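Local coordinates for phospholipase C-beta (PLC-beta) (Sepia officinalis, PDB 3QR0), which belongs to the phospholipase C-beta family and combines a PH domain, EF-hand modules, a calcium-bearing TIM barrel split into X and Y halves, and a C2 domain, at residues I99-I108 with W119-A130; E277-V287 with K294-F305. One frame throughout, in Å; residues are numbered along the deposited sequence.

Interaction 1 of 2, residues I99-I108 with W119-A130; sequences IPLQDKCVTI and WTHLVAENSSVA
Val106 pairs with Leu122 and Ile108 with Thr120 as antiparallel hydrogen-bonded pairs of a beta hairpin, the short strand axes 4.6 Å apart at 158°. Both pairs are bonded in both directions, and a further bond, Ala124 N to Lys104 O at 2.7 Å, closes the ladder. On the face carrying Val106, Ile108, Thr120 and Leu122, Ile108 CD1 reaches Leu122 CD1 at 4.1 Å. Val106 CG1 is the branch anti to the backbone N (chi1 174°), which leaves CG2 beside the N and pressed on Ala130 CB at 3.4 Å, a tight carbon contact. On the other face the Thr107 methyl CG2 meets the edge of the Trp119 indole at CE3, 3.5 Å away, while a water joins Thr107 OG1 to His121 ND1; OG1 also bonds Lys80 N. Lys104 lays its CD methylene 3.6 Å from Glu125 O, and its NZ continues to the carbonyls of Phe94, Ser96 and Gly91. Beyond the ladder, Ile99 CD1 packs on Asn126 CB, whose OD1 N-caps the helix by accepting from Val129 N at 2.9 Å. A second water donates to Asp103 O and Ser127 O, tying the helix start to turn 101-104. Backbone bonding thus fixes the register of two neighbouring PH-domain strands, and Val106 against Ala130 seats helix 127-141 on them.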
loop_
_atom_site.group_PDB
_atom_site.type_symbol
_atom_site.label_atom_id
_atom_site.label_comp_id
_atom_site.label_asym_id
_atom_site.label_seq_id
_atom_site.Cartn_x
_atom_site.Cartn_y
_atom_site.Cartn_z
ATOM N N ILE A 99 22.317 -5.660 32.433
ATOM C CA ILE A 99 21.301 -5.960 31.429
ATOM C C ILE A 99 22.019 -6.576 30.231
ATOM O O ILE A 99 22.944 -5.964 29.697
ATOM C CB ILE A 99 20.547 -4.695 30.990
ATOM C CG1 ILE A 99 19.923 -4.002 32.207
ATOM C CG2 ILE A 99 19.470 -5.046 29.961
ATOM C CD1 ILE A 99 19.356 -2.637 31.913
ATOM N N PRO A 100 21.618 -7.797 29.819
ATOM C CA PRO A 100 22.275 -8.469 28.695
ATOM C C PRO A 100 22.292 -7.606 27.445
ATOM O O PRO A 100 21.319 -6.900 27.167
ATOM C CB PRO A 100 21.409 -9.713 28.471
ATOM C CG PRO A 100 20.815 -9.992 29.790
ATOM C CD PRO A 100 20.580 -8.651 30.425
ATOM N N LEU A 101 23.390 -7.673 26.703
ATOM C CA LEU A 101 23.596 -6.810 25.549
ATOM C C LEU A 101 22.395 -6.802 24.613
ATOM O O LEU A 101 21.904 -5.739 24.253
ATOM C CB LEU A 101 24.856 -7.226 24.785
ATOM C CG LEU A 101 25.160 -6.442 23.503
ATOM C CD1 LEU A 101 25.119 -4.938 23.752
ATOM C CD2 LEU A 101 26.509 -6.864 22.930
ATOM N N GLN A 102 21.913 -7.982 24.239
ATOM C CA GLN A 102 20.865 -8.077 23.227
ATOM C C GLN A 102 19.527 -7.464 23.660
ATOM O O GLN A 102 18.785 -6.955 22.820
ATOM C CB GLN A 102 20.663 -9.523 22.775
ATOM C CG GLN A 102 19.807 -9.609 21.515
ATOM C CD GLN A 102 20.015 -10.875 20.708
ATOM O OE1 GLN A 102 20.802 -11.748 21.074
ATOM N NE2 GLN A 102 19.297 -10.978 19.592
ATOM N N ASP A 103 19.237 -7.500 24.960
ATOM C CA ASP A 103 18.036 -6.862 25.517
ATOM C C ASP A 103 18.022 -5.339 25.308
ATOM O O ASP A 103 16.950 -4.725 25.268
ATOM C CB ASP A 103 17.910 -7.173 27.017
ATOM C CG ASP A 103 17.658 -8.652 27.302
ATOM O OD1 ASP A 103 17.305 -9.408 26.371
ATOM O OD2 ASP A 103 17.798 -9.053 28.476
ATOM N N LYS A 104 19.208 -4.739 25.172
ATOM C CA LYS A 104 19.346 -3.296 24.938
ATOM C C LYS A 104 19.389 -2.891 23.458
ATOM O O LYS A 104 19.320 -1.701 23.140
ATOM C CB LYS A 104 20.610 -2.778 25.621
ATOM C CG LYS A 104 20.609 -2.961 27.123
ATOM C CD LYS A 104 21.806 -2.307 27.788
ATOM C CE LYS A 104 23.085 -3.081 27.571
ATOM N NZ LYS A 104 24.128 -2.652 28.540
ATOM N N CYS A 105 19.507 -3.867 22.564
ATOM C CA CYS A 105 19.686 -3.587 21.136
ATOM C C CYS A 105 18.384 -3.243 20.418
ATOM O O CYS A 105 17.341 -3.838 20.678
ATOM C CB CYS A 105 20.362 -4.769 20.436
ATOM S SG CYS A 105 22.109 -4.909 20.866
ATOM N N VAL A 106 18.480 -2.271 19.511
ATOM C CA VAL A 106 17.379 -1.856 18.661
ATOM C C VAL A 106 17.890 -1.795 17.224
ATOM O O VAL A 106 18.937 -1.206 16.963
ATOM C CB VAL A 106 16.838 -0.468 19.061
ATOM C CG1 VAL A 106 15.783 0.016 18.051
ATOM C CG2 VAL A 106 16.261 -0.511 20.464
ATOM N N THR A 107 17.146 -2.409 16.306
ATOM C CA THR A 107 17.505 -2.447 14.889
ATOM C C THR A 107 16.378 -1.829 14.083
ATOM O O THR A 107 15.219 -2.190 14.265
ATOM C CB THR A 107 17.706 -3.895 14.405
ATOM O OG1 THR A 107 18.727 -4.524 15.176
ATOM C CG2 THR A 107 18.099 -3.937 12.942
ATOM N N ILE A 108 16.722 -0.892 13.207
ATOM C CA ILE A 108 15.742 -0.238 12.351
ATOM C C ILE A 108 16.071 -0.577 10.900
ATOM O O ILE A 108 17.234 -0.509 10.495
ATOM C CB ILE A 108 15.763 1.293 12.532
ATOM C CG1 ILE A 108 15.652 1.669 14.012
ATOM C CG2 ILE A 108 14.629 1.947 11.738
ATOM C CD1 ILE A 108 15.808 3.166 14.286
ATOM N N TRP A 119 19.897 -0.119 6.989
ATOM C CA TRP A 119 19.758 -0.527 8.377
ATOM C C TRP A 119 20.449 0.455 9.314
ATOM O O TRP A 119 21.518 0.984 8.998
ATOM C CB TRP A 119 20.348 -1.930 8.569
ATOM C CG TRP A 119 19.652 -2.981 7.775
ATOM C CD1 TRP A 119 19.863 -3.292 6.458
ATOM C CD2 TRP A 119 18.623 -3.861 8.235
ATOM N NE1 TRP A 119 19.023 -4.309 6.071
ATOM C CE2 TRP A 119 18.250 -4.677 7.141
ATOM C CE3 TRP A 119 17.977 -4.042 9.464
ATOM C CZ2 TRP A 119 17.262 -5.652 7.240
ATOM C CZ3 TRP A 119 17.002 -5.021 9.566
ATOM C CH2 TRP A 119 16.652 -5.814 8.457
ATOM N N THR A 120 19.825 0.686 10.468
ATOM C CA THR A 120 20.400 1.496 11.536
ATOM C C THR A 120 20.405 0.647 12.809
ATOM O O THR A 120 19.387 0.034 13.154
ATOM C CB THR A 120 19.580 2.786 11.745
ATOM O OG1 THR A 120 19.521 3.518 10.512
ATOM C CG2 THR A 120 20.196 3.666 12.830
ATOM N N HIS A 121 21.549 0.601 13.490
ATOM C CA HIS A 121 21.729 -0.265 14.651
ATOM C C HIS A 121 22.079 0.560 15.882
ATOM O O HIS A 121 22.989 1.392 15.840
ATOM C CB HIS A 121 22.835 -1.285 14.401
ATOM C CG HIS A 121 22.656 -2.085 13.151
ATOM N ND1 HIS A 121 21.726 -3.098 13.041
ATOM C CD2 HIS A 121 23.297 -2.030 11.960
ATOM C CE1 HIS A 121 21.804 -3.632 11.834
ATOM N NE2 HIS A 121 22.747 -3.000 11.158
ATOM N N LEU A 122 21.362 0.302 16.974
ATOM C CA LEU A 122 21.465 1.101 18.193
ATOM C C LEU A 122 21.523 0.216 19.425
ATOM O O LEU A 122 20.956 -0.875 19.421
ATOM C CB LEU A 122 20.246 2.008 18.316
ATOM C CG LEU A 122 19.984 2.952 17.148
ATOM C CD1 LEU A 122 18.606 3.593 17.279
ATOM C CD2 LEU A 122 21.078 4.003 17.082
ATOM N N VAL A 123 22.207 0.695 20.470
ATOM C CA VAL A 123 22.170 0.071 21.793
ATOM C C VAL A 123 21.608 1.093 22.780
ATOM O O VAL A 123 22.175 2.177 22.940
ATOM C CB VAL A 123 23.571 -0.376 22.259
ATOM C CG1 VAL A 123 23.485 -1.128 23.596
ATOM C CG2 VAL A 123 24.249 -1.238 21.191
ATOM N N ALA A 124 20.481 0.762 23.412
ATOM C CA ALA A 124 19.880 1.614 24.443
ATOM C C ALA A 124 20.599 1.400 25.775
ATOM O O ALA A 124 21.396 0.478 25.903
ATOM C CB ALA A 124 18.393 1.306 24.594
ATOM N N GLU A 125 20.309 2.253 26.758
ATOM C CA GLU A 125 20.890 2.120 28.100
ATOM C C GLU A 125 20.273 0.963 28.883
ATOM O O GLU A 125 20.880 0.458 29.826
ATOM C CB GLU A 125 20.695 3.401 28.911
ATOM C CG GLU A 125 21.562 4.572 28.487
ATOM C CD GLU A 125 21.092 5.872 29.108
ATOM O OE1 GLU A 125 19.911 6.232 28.897
ATOM O OE2 GLU A 125 21.893 6.526 29.807
ATOM N N ASN A 126 19.055 0.574 28.514
ATOM C CA ASN A 126 18.363 -0.536 29.170
ATOM C C ASN A 126 17.274 -1.119 28.271
ATOM O O ASN A 126 17.033 -0.616 27.172
ATOM C CB ASN A 126 17.794 -0.097 30.532
ATOM C CG ASN A 126 16.775 1.023 30.418
ATOM O OD1 ASN A 126 15.776 0.908 29.707
ATOM N ND2 ASN A 126 17.024 2.116 31.126
ATOM N N SER A 127 16.625 -2.179 28.746
ATOM C CA SER A 127 15.645 -2.907 27.948
ATOM C C SER A 127 14.325 -2.150 27.801
ATOM O O SER A 127 13.676 -2.252 26.767
ATOM C CB SER A 127 15.405 -4.305 28.532
ATOM O OG SER A 127 14.733 -4.238 29.777
ATOM N N SER A 128 13.942 -1.386 28.821
ATOM C CA SER A 128 12.694 -0.617 28.778
ATOM C C SER A 128 12.717 0.485 27.717
ATOM O O SER A 128 11.729 0.691 27.015
ATOM C CB SER A 128 12.393 -0.007 30.147
ATOM O OG SER A 128 12.190 -1.031 31.102
ATOM N N VAL A 129 13.839 1.190 27.613
ATOM C CA VAL A 129 14.011 2.226 26.602
ATOM C C VAL A 129 13.962 1.627 25.192
ATOM O O VAL A 129 13.294 2.164 24.314
ATOM C CB VAL A 129 15.342 3.000 26.799
ATOM C CG1 VAL A 129 15.625 3.904 25.607
ATOM C CG2 VAL A 129 15.306 3.811 28.100
ATOM N N ALA A 130 14.656 0.510 24.985
ATOM C CA ALA A 130 14.652 -0.170 23.687
ATOM C C ALA A 130 13.236 -0.585 23.282
ATOM O O ALA A 130 12.839 -0.410 22.128
ATOM C CB ALA A 130 15.578 -1.388 23.708
HETATM O O HOH W 1 14.138 -4.554 25.011
HETATM O O HOH W 2 21.051 -3.826 15.572
#

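Interaction 2 of 2, residues E277-V287 with K294-F305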
loop_
_atom_site.group_PDB
_atom_site.type_symbol
_atom_site.label_atom_id
_atom_site.label_comp_id
_atom_site.label_asym_id
_atom_site.label_seq_id
_atom_site.Cartn_x
_atom_site.Cartn_y
_atom_site.Cartn_z
ATOM N N GLU A 277 -19.732 28.494 8.109
ATOM C CA GLU A 277 -19.280 29.760 8.682
ATOM C C GLU A 277 -18.083 29.526 9.601
ATOM O O GLU A 277 -17.122 30.294 9.579
ATOM C CB GLU A 277 -20.407 30.445 9.460
ATOM C CG GLU A 277 -20.042 31.827 9.987
ATOM C CD GLU A 277 -21.166 32.458 10.783
ATOM O OE1 GLU A 277 -22.071 33.051 10.169
ATOM O OE2 GLU A 277 -21.139 32.362 12.028
ATOM N N ALA A 278 -18.145 28.452 10.387
ATOM C CA ALA A 278 -17.083 28.113 11.336
ATOM C C ALA A 278 -15.815 27.665 10.617
ATOM O O ALA A 278 -14.715 28.063 10.996
ATOM C CB ALA A 278 -17.560 27.029 12.299
ATOM N N LEU A 279 -15.962 26.833 9.589
ATOM C CA LEU A 279 -14.814 26.422 8.776
ATOM C C LEU A 279 -14.155 27.617 8.087
ATOM O O LEU A 279 -12.919 27.717 8.042
ATOM C CB LEU A 279 -15.229 25.389 7.721
ATOM C CG LEU A 279 -15.612 23.997 8.237
ATOM C CD1 LEU A 279 -16.131 23.145 7.086
ATOM C CD2 LEU A 279 -14.450 23.306 8.928
ATOM N N ILE A 280 -14.976 28.514 7.544
ATOM C CA ILE A 280 -14.461 29.719 6.893
ATOM C C ILE A 280 -13.613 30.535 7.882
ATOM O O ILE A 280 -12.513 30.973 7.543
ATOM C CB ILE A 280 -15.600 30.578 6.292
ATOM C CG1 ILE A 280 -16.171 29.889 5.051
ATOM C CG2 ILE A 280 -15.100 31.979 5.927
ATOM C CD1 ILE A 280 -17.441 30.513 4.519
ATOM N N ASN A 281 -14.121 30.710 9.103
ATOM C CA ASN A 281 -13.370 31.390 10.158
ATOM C C ASN A 281 -12.023 30.722 10.434
ATOM O O ASN A 281 -11.027 31.411 10.640
ATOM C CB ASN A 281 -14.171 31.474 11.462
ATOM C CG ASN A 281 -13.403 32.185 12.567
ATOM O OD1 ASN A 281 -13.140 33.388 12.480
ATOM N ND2 ASN A 281 -13.015 31.441 13.596
ATOM N N ASP A 282 -12.003 29.391 10.445
ATOM C CA ASP A 282 -10.764 28.638 10.631
ATOM C C ASP A 282 -9.740 28.987 9.562
ATOM O O ASP A 282 -8.603 29.304 9.875
ATOM C CB ASP A 282 -11.012 27.120 10.591
ATOM C CG ASP A 282 -11.693 26.594 11.848
ATOM O OD1 ASP A 282 -11.560 27.225 12.920
ATOM O OD2 ASP A 282 -12.357 25.531 11.761
ATOM N N TYR A 283 -10.154 28.931 8.300
ATOM C CA TYR A 283 -9.222 29.092 7.186
ATOM C C TYR A 283 -8.804 30.552 7.046
ATOM O O TYR A 283 -7.627 30.847 6.827
ATOM C CB TYR A 283 -9.825 28.565 5.875
ATOM C CG TYR A 283 -10.445 27.175 5.977
ATOM C CD1 TYR A 283 -9.828 26.164 6.709
ATOM C CD2 TYR A 283 -11.641 26.874 5.334
ATOM C CE1 TYR A 283 -10.389 24.894 6.802
ATOM C CE2 TYR A 283 -12.214 25.607 5.428
ATOM C CZ TYR A 283 -11.579 24.620 6.161
ATOM O OH TYR A 283 -12.134 23.361 6.261
ATOM N N GLU A 284 -9.768 31.460 7.192
ATOM C CA GLU A 284 -9.493 32.890 7.118
ATOM C C GLU A 284 -8.652 33.392 8.289
ATOM O O GLU A 284 -7.855 34.306 8.117
ATOM C CB GLU A 284 -10.793 33.687 7.016
ATOM C CG GLU A 284 -11.432 33.593 5.655
ATOM C CD GLU A 284 -10.550 34.185 4.564
ATOM O OE1 GLU A 284 -10.008 35.299 4.769
ATOM O OE2 GLU A 284 -10.392 33.532 3.508
ATOM N N SER A 285 -8.830 32.798 9.467
ATOM C CA SER A 285 -7.954 33.075 10.611
ATOM C C SER A 285 -6.497 32.756 10.276
ATOM O O SER A 285 -5.602 33.572 10.523
ATOM C CB SER A 285 -8.383 32.263 11.836
ATOM O OG SER A 285 -9.631 32.718 12.331
ATOM N N ALA A 286 -6.277 31.569 9.711
ATOM C CA ALA A 286 -4.940 31.114 9.322
ATOM C C ALA A 286 -4.290 31.977 8.236
ATOM O O ALA A 286 -3.087 32.224 8.280
ATOM C CB ALA A 286 -4.993 29.655 8.861
ATOM N N VAL A 287 -5.083 32.447 7.278
ATOM C CA VAL A 287 -4.547 33.169 6.121
ATOM C C VAL A 287 -4.582 34.699 6.251
ATOM O O VAL A 287 -3.661 35.366 5.781
ATOM C CB VAL A 287 -5.265 32.728 4.832
ATOM C CG1 VAL A 287 -4.942 33.662 3.679
ATOM C CG2 VAL A 287 -4.878 31.289 4.489
ATOM N N LYS A 294 -16.389 37.813 8.477
ATOM C CA LYS A 294 -17.323 36.741 8.816
ATOM C C LYS A 294 -18.034 36.213 7.572
ATOM O O LYS A 294 -18.554 36.989 6.771
ATOM C CB LYS A 294 -18.364 37.246 9.818
ATOM C CG LYS A 294 -19.174 36.148 10.485
ATOM C CD LYS A 294 -20.067 36.718 11.586
ATOM C CE LYS A 294 -20.466 35.640 12.579
ATOM N NZ LYS A 294 -21.441 36.126 13.585
ATOM N N GLY A 295 -18.038 34.892 7.412
ATOM C CA GLY A 295 -18.725 34.248 6.299
ATOM C C GLY A 295 -18.220 34.658 4.927
ATOM O O GLY A 295 -18.991 34.688 3.970
ATOM N N GLN A 296 -16.932 34.974 4.827
ATOM C CA GLN A 296 -16.332 35.362 3.553
ATOM C C GLN A 296 -14.980 34.680 3.371
ATOM O O GLN A 296 -14.011 35.017 4.052
ATOM C CB GLN A 296 -16.171 36.882 3.464
ATOM C CG GLN A 296 -17.488 37.645 3.329
ATOM C CD GLN A 296 -17.304 39.069 2.829
ATOM O OE1 GLN A 296 -16.525 39.323 1.911
ATOM N NE2 GLN A 296 -18.040 40.006 3.423
ATOM N N LEU A 297 -14.932 33.717 2.454
ATOM C CA LEU A 297 -13.721 32.960 2.169
ATOM C C LEU A 297 -12.997 33.572 0.972
ATOM O O LEU A 297 -13.577 33.722 -0.106
ATOM C CB LEU A 297 -14.071 31.495 1.889
ATOM C CG LEU A 297 -12.915 30.513 1.687
ATOM C CD1 LEU A 297 -12.063 30.390 2.947
ATOM C CD2 LEU A 297 -13.448 29.143 1.261
ATOM N N THR A 298 -11.729 33.920 1.179
ATOM C CA THR A 298 -10.887 34.530 0.152
ATOM C C THR A 298 -10.210 33.463 -0.715
ATOM O O THR A 298 -10.280 32.269 -0.420
ATOM C CB THR A 298 -9.788 35.419 0.793
ATOM O OG1 THR A 298 -8.962 34.620 1.647
ATOM C CG2 THR A 298 -10.405 36.551 1.616
ATOM N N LYS A 299 -9.551 33.912 -1.780
ATOM C CA LYS A 299 -8.806 33.030 -2.685
ATOM C C LYS A 299 -7.758 32.196 -1.934
ATOM O O LYS A 299 -7.614 30.998 -2.170
ATOM C CB LYS A 299 -8.131 33.884 -3.758
ATOM C CG LYS A 299 -7.428 33.112 -4.857
ATOM C CD LYS A 299 -6.999 34.039 -5.992
ATOM C CE LYS A 299 -5.966 35.067 -5.539
ATOM N NZ LYS A 299 -5.410 35.843 -6.681
ATOM N N GLU A 300 -7.047 32.841 -1.015
ATOM C CA GLU A 300 -6.006 32.178 -0.233
ATOM C C GLU A 300 -6.620 31.232 0.800
ATOM O O GLU A 300 -6.057 30.177 1.092
ATOM C CB GLU A 300 -5.110 33.215 0.454
ATOM C CG GLU A 300 -4.216 34.027 -0.497
ATOM C CD GLU A 300 -4.942 35.135 -1.261
ATOM O OE1 GLU A 300 -6.052 35.563 -0.851
ATOM O OE2 GLU A 300 -4.389 35.590 -2.288
ATOM N N GLY A 301 -7.774 31.618 1.346
ATOM C CA GLY A 301 -8.549 30.748 2.231
ATOM C C GLY A 301 -9.047 29.496 1.529
ATOM O O GLY A 301 -9.053 28.413 2.117
ATOM N N LEU A 302 -9.466 29.644 0.269
ATOM C CA LEU A 302 -9.904 28.500 -0.542
ATOM C C LEU A 302 -8.769 27.514 -0.784
ATOM O O LEU A 302 -8.943 26.306 -0.623
ATOM C CB LEU A 302 -10.465 28.968 -1.893
ATOM C CG LEU A 302 -10.932 27.869 -2.858
ATOM C CD1 LEU A 302 -12.061 27.043 -2.239
ATOM C CD2 LEU A 302 -11.375 28.466 -4.182
ATOM N N LEU A 303 -7.614 28.029 -1.187
ATOM C CA LEU A 303 -6.441 27.184 -1.425
ATOM C C LEU A 303 -6.048 26.440 -0.149
ATOM O O LEU A 303 -5.704 25.259 -0.193
ATOM C CB LEU A 303 -5.264 28.022 -1.942
ATOM C CG LEU A 303 -3.975 27.273 -2.303
ATOM C CD1 LEU A 303 -4.261 26.010 -3.117
ATOM C CD2 LEU A 303 -3.035 28.200 -3.062
ATOM N N TYR A 304 -6.124 27.130 0.986
ATOM C CA TYR A 304 -5.837 26.510 2.283
ATOM C C TYR A 304 -6.784 25.324 2.515
ATOM O O TYR A 304 -6.342 24.222 2.836
ATOM C CB TYR A 304 -5.976 27.545 3.408
ATOM C CG TYR A 304 -5.585 27.047 4.784
ATOM C CD1 TYR A 304 -4.316 27.294 5.306
ATOM C CD2 TYR A 304 -6.489 26.341 5.570
ATOM C CE1 TYR A 304 -3.956 26.839 6.575
ATOM C CE2 TYR A 304 -6.135 25.879 6.841
ATOM C CZ TYR A 304 -4.875 26.138 7.334
ATOM O OH TYR A 304 -4.540 25.681 8.587
ATOM N N PHE A 305 -8.083 25.549 2.338
ATOM C CA PHE A 305 -9.067 24.470 2.468
ATOM C C PHE A 305 -8.743 23.294 1.553
ATOM O O PHE A 305 -8.773 22.138 1.973
ATOM C CB PHE A 305 -10.487 24.936 2.134
ATOM C CG PHE A 305 -11.421 23.793 1.823
ATOM C CD1 PHE A 305 -11.905 22.988 2.841
ATOM C CD2 PHE A 305 -11.766 23.488 0.513
ATOM C CE1 PHE A 305 -12.738 21.919 2.565
ATOM C CE2 PHE A 305 -12.603 22.420 0.231
ATOM C CZ PHE A 305 -13.086 21.636 1.254
HETATM O O HOH W 3 -16.771 33.037 9.093
HETATM O O HOH W 4 -12.342 36.878 4.994
#
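In the EF-hand-like region, the long helix 273-288 is met by a loop, the short, weakly bonded strand 296-297 and helix 299-307, and Glu284 on the first helix grips Thr298, the N-cap of the last. Glu284 OE2 accepts twice: from Thr298 OG1 at 2.6 Å on its syn lone pair, and from Thr298 N at 2.7 Å, which comes from above the carboxylate plane. The glutamate chain folds back at chi2 (-63°) to bring the carboxylate there. Thr298 OG1 in turn accepts from Gly301 N, so one hydroxyl links the carboxylate to the first helical turn; the nearby helix start would probably favour the charged acid. A water joins Glu284 OE1, weakly, to Gln296 O; OE1 also accepts from Asn288 ND2. Beside this polar grip, Tyr283, Tyr304 and Phe305 form an aromatic cluster. Phe305 CB lies over one face of the Tyr283 ring, 4.1 Å from its centroid, and Tyr283 OH sits at the edge of the Phe305 ring, 3.4 Å from CD1. The two tyrosines meet rim to rim, their planes at 43°, while Ala286 CB covers a face of Tyr304. Ile280 CG1 touches Leu297 CB at 4.1 Å, and a water bridges Glu277 O to Gly295 N. The short helical axes cross at 108°. Around them, Leu297 pairs by backbone with Ile245 in a two-stranded sheet, Phe305 meets Phe250 of helix 247-257 edge-to-face, and Tyr304 does the same with Phe219 of helix 215-225.

The two contacts come in series along the chain, interaction 1 closing before interaction 2 opens, with centres about 48 Å apart and nearest atoms about 31 Å apart. They share no helix, strand or sheet: interaction 1 joins strands 105-110 and 118-124 of the PH-domain sheet to the start of helix 127-141, whereas interaction 2 joins helices 273-288 and 299-307 beside the two-stranded sheet 245-246/296-297 of the EF-hand-like region. Neither includes a ligand of the calcium site, formed by Asn339, Glu368, Asp370 and Glu417 later in the chain. Each contact joins elements within a single region of a multidomain protein, one through a beta ladder, the other through crossing helices.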